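Local atomic coordinates of pantothenate synthetase (Francisella tularensis subsp. tularensis, PDB entry 3QTT), a protein that probably catalyses the ATP-dependent condensation of pantoate with beta-alanine to pantothenate by way of a pantoyl-adenylate intermediate. Residues F28-G33 with N145-G150. Numbering follows the deposited sequence.
Sequences FVPTMG and NNLYLG. With ANP (phosphoaminophosphonic acid-adenylate ester), chain C; PRO (proline), chain D; BAL (beta-alanine), chain F.
F28 joins strand 146-150 through both of its backbone polar atoms, in parallel pairing with L147 between two donor-acceptor links. F28 N donates to N146 O over 2.8 Å, a bent bond (133° at the hydrogen), and F28 O accepts the straighter bond from Y148 N at 3.1 Å. F28 O also receives a CA-H...O contact from L147 and lies in plane at the edge of the Y148 ring, 3.7 Å from Y148 CD2. Beyond this point the strands, inclined at 40°, spread apart, and a water takes over: it donates to P30 O and to Y148 O (2.7 Å) and also hydrogen-bonds the ribose O3' of the bound nucleotide.

Apolar contacts form on both faces of the sheet. F28 and L147 run side by side, CD1 to CD1 at 3.6 Å; CG anti to the backbone N in both residues sends the two side chains the same way. The pyrrolidine ring of P30 crosses L147 at about a right angle, its CD 3.5 Å from L147 CD1 and also over the centre of one face of the F28 ring. On the other face V29 CG2 meets Y148 CB at 3.9 Å.

Where the strands diverge, the nucleotide enters: G150 N donates to O3' at 3.1 Å, while M32 N reaches O1A of the alpha-phosphate by a weak bond. M32 and G33 belong to the predicted ATP site, as does G150, consistent with the ligand cleft at the carboxyl ends of parallel strands in the HUP class of nucleotide-binding folds.

In the parallel sheet, strand 52-57 runs on the far side of strand 26-31, and strand 172-176, an edge strand within this chain, lies beyond 146-150; helix 37-49 covers V29 and Y148, whose OH hydrogen-bonds E49 and N50.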
loop_
_atom_site.group_PDB
_atom_site.type_symbol
_atom_site.label_atom_id
_atom_site.label_comp_id
_atom_site.label_asym_id
_atom_site.label_seq_id
_atom_site.Cartn_x
_atom_site.Cartn_y
_atom_site.Cartn_z
ATOM N N PHE A 28 18.819 5.720 -3.979
ATOM C CA PHE A 28 18.093 4.904 -4.925
ATOM C C PHE A 28 17.532 5.778 -6.028
ATOM O O PHE A 28 16.797 6.716 -5.741
ATOM C CB PHE A 28 16.971 4.151 -4.215
ATOM C CG PHE A 28 16.113 3.332 -5.126
ATOM C CD1 PHE A 28 14.758 3.233 -4.908
ATOM C CD2 PHE A 28 16.653 2.667 -6.205
ATOM C CE1 PHE A 28 13.945 2.474 -5.754
ATOM C CE2 PHE A 28 15.843 1.903 -7.044
ATOM C CZ PHE A 28 14.481 1.813 -6.815
ATOM N N VAL A 29 17.893 5.490 -7.280
ATOM C CA VAL A 29 17.185 6.091 -8.392
ATOM C C VAL A 29 16.410 5.071 -9.232
ATOM O O VAL A 29 17.006 4.361 -10.036
ATOM C CB VAL A 29 18.181 6.813 -9.324
ATOM C CG1 VAL A 29 17.427 7.613 -10.333
ATOM C CG2 VAL A 29 19.003 7.748 -8.544
ATOM N N PRO A 30 15.071 5.022 -9.091
ATOM C CA PRO A 30 14.273 4.150 -9.989
ATOM C C PRO A 30 14.031 4.727 -11.410
ATOM O O PRO A 30 13.816 5.947 -11.549
ATOM C CB PRO A 30 12.949 3.987 -9.238
ATOM C CG PRO A 30 12.834 5.263 -8.418
ATOM C CD PRO A 30 14.254 5.629 -8.021
ATOM N N THR A 31 14.016 3.847 -12.422
ATOM C CA THR A 31 13.754 4.209 -13.809
ATOM C C THR A 31 13.143 3.059 -14.584
ATOM O O THR A 31 13.180 1.907 -14.169
ATOM C CB THR A 31 15.059 4.516 -14.570
ATOM O OG1 THR A 31 15.809 3.300 -14.731
ATOM C CG2 THR A 31 15.900 5.543 -13.825
HETATM N N MSE A 32 12.584 3.404 -15.730
HETATM C CA MSE A 32 12.160 2.463 -16.761
HETATM C C MSE A 32 13.234 2.258 -17.846
HETATM O O MSE A 32 12.936 1.801 -18.952
HETATM C CB MSE A 32 10.831 2.887 -17.329
HETATM C CG MSE A 32 9.899 3.364 -16.219
HETATM SE SE MSE A 32 8.010 2.995 -16.542
HETATM C CE MSE A 32 7.854 3.838 -18.290
ATOM N N GLY A 33 14.437 2.769 -17.606
ATOM C CA GLY A 33 15.539 2.507 -18.518
ATOM C C GLY A 33 15.516 3.413 -19.731
ATOM O O GLY A 33 14.877 4.451 -19.697
ATOM N N ASN A 145 18.164 5.006 2.055
ATOM C CA ASN A 145 18.175 6.217 2.868
ATOM C C ASN A 145 17.628 7.387 2.105
ATOM O O ASN A 145 16.872 8.186 2.661
ATOM C CB ASN A 145 19.593 6.592 3.237
ATOM C CG ASN A 145 20.204 5.621 4.141
ATOM O OD1 ASN A 145 21.144 4.931 3.773
ATOM N ND2 ASN A 145 19.661 5.525 5.343
ATOM N N ASN A 146 18.049 7.487 0.839
ATOM C CA ASN A 146 17.703 8.605 -0.046
ATOM C C ASN A 146 17.154 8.128 -1.359
ATOM O O ASN A 146 17.652 7.157 -1.943
ATOM C CB ASN A 146 18.917 9.500 -0.351
ATOM C CG ASN A 146 19.421 10.242 0.864
ATOM O OD1 ASN A 146 18.725 11.100 1.416
ATOM N ND2 ASN A 146 20.643 9.922 1.288
ATOM N N LEU A 147 16.149 8.840 -1.838
ATOM C CA LEU A 147 15.521 8.514 -3.109
ATOM C C LEU A 147 15.456 9.759 -3.991
ATOM O O LEU A 147 15.132 10.838 -3.493
ATOM C CB LEU A 147 14.132 7.951 -2.865
ATOM C CG LEU A 147 13.205 7.890 -4.063
ATOM C CD1 LEU A 147 13.495 6.613 -4.799
ATOM C CD2 LEU A 147 11.780 7.902 -3.567
ATOM N N TYR A 148 15.763 9.600 -5.285
ATOM C CA TYR A 148 15.868 10.738 -6.212
ATOM C C TYR A 148 14.854 10.716 -7.312
ATOM O O TYR A 148 14.720 9.729 -8.018
ATOM C CB TYR A 148 17.283 10.838 -6.790
ATOM C CG TYR A 148 18.286 10.960 -5.677
ATOM C CD1 TYR A 148 18.821 12.202 -5.341
ATOM C CD2 TYR A 148 18.638 9.843 -4.899
ATOM C CE1 TYR A 148 19.715 12.337 -4.287
ATOM C CE2 TYR A 148 19.524 9.973 -3.842
ATOM C CZ TYR A 148 20.067 11.228 -3.541
ATOM O OH TYR A 148 20.948 11.375 -2.492
ATOM N N LEU A 149 14.149 11.826 -7.448
ATOM C CA LEU A 149 13.035 11.951 -8.371
ATOM C C LEU A 149 13.150 13.248 -9.170
ATOM O O LEU A 149 13.614 14.269 -8.643
ATOM C CB LEU A 149 11.728 11.965 -7.585
ATOM C CG LEU A 149 11.427 10.760 -6.701
ATOM C CD1 LEU A 149 10.178 11.002 -5.881
ATOM C CD2 LEU A 149 11.265 9.543 -7.567
ATOM N N GLY A 150 12.741 13.194 -10.438
ATOM C CA GLY A 150 12.645 14.365 -11.286
ATOM C C GLY A 150 11.418 15.222 -11.045
ATOM O O GLY A 150 10.308 14.717 -10.863
HETATM P PG ANP C . 10.926 9.676 -19.089
HETATM O O1G ANP C . 10.623 11.030 -19.574
HETATM O O2G ANP C . 11.008 9.627 -17.516
HETATM O O3G ANP C . 12.284 9.135 -19.644
HETATM P PB ANP C . 9.002 8.511 -17.849
HETATM O O1B ANP C . 8.863 9.810 -16.960
HETATM O O2B ANP C . 7.580 7.993 -18.036
HETATM N N3B ANP C . 9.708 8.689 -19.390
HETATM P PA ANP C . 11.141 7.369 -16.161
HETATM O O1A ANP C . 12.274 6.649 -16.702
HETATM O O2A ANP C . 10.585 6.448 -15.093
HETATM O O3A ANP C . 9.819 7.411 -17.117
HETATM O "O5'" ANP C . 11.690 8.569 -15.318
HETATM C "C5'" ANP C . 12.469 8.172 -14.216
HETATM C "C4'" ANP C . 12.932 9.119 -13.198
HETATM O "O4'" ANP C . 13.730 10.024 -13.857
HETATM C "C3'" ANP C . 11.781 9.902 -12.646
HETATM O "O3'" ANP C . 11.990 10.299 -11.316
HETATM C "C2'" ANP C . 11.678 10.978 -13.566
HETATM O "O2'" ANP C . 11.052 12.089 -13.021
HETATM C "C1'" ANP C . 13.091 11.306 -13.816
HETATM N N9 ANP C . 13.276 12.114 -15.030
HETATM C C8 ANP C . 12.811 11.850 -16.243
HETATM N N7 ANP C . 13.124 12.843 -17.079
HETATM C C5 ANP C . 13.799 13.755 -16.369
HETATM C C6 ANP C . 14.389 14.970 -16.723
HETATM N N6 ANP C . 14.324 15.447 -18.040
HETATM N N1 ANP C . 15.010 15.659 -15.761
HETATM C C2 ANP C . 15.070 15.203 -14.503
HETATM N N3 ANP C . 14.523 14.031 -14.131
HETATM C C4 ANP C . 13.890 13.301 -15.053
HETATM N N PRO D . 8.794 6.177 -10.602
HETATM C CA PRO D . 8.001 5.974 -11.819
HETATM C C PRO D . 7.698 4.500 -12.025
HETATM O O PRO D . 8.160 3.873 -12.977
HETATM C CB PRO D . 8.931 6.470 -12.932
HETATM C CG PRO D . 10.026 7.195 -12.258
HETATM C CD PRO D . 10.172 6.582 -10.915
HETATM O OXT PRO D . 6.986 3.897 -11.228
HETATM N N BAL F . 5.734 9.226 -14.945
HETATM C CB BAL F . 6.719 8.304 -15.446
HETATM C CA BAL F . 6.289 6.893 -15.719
HETATM C C BAL F . 5.461 6.550 -16.937
HETATM O O BAL F . 5.263 7.395 -17.851
HETATM O OXT BAL F . 4.941 5.403 -17.068
HETATM O O HOH W 1 13.542 8.629 -10.193
#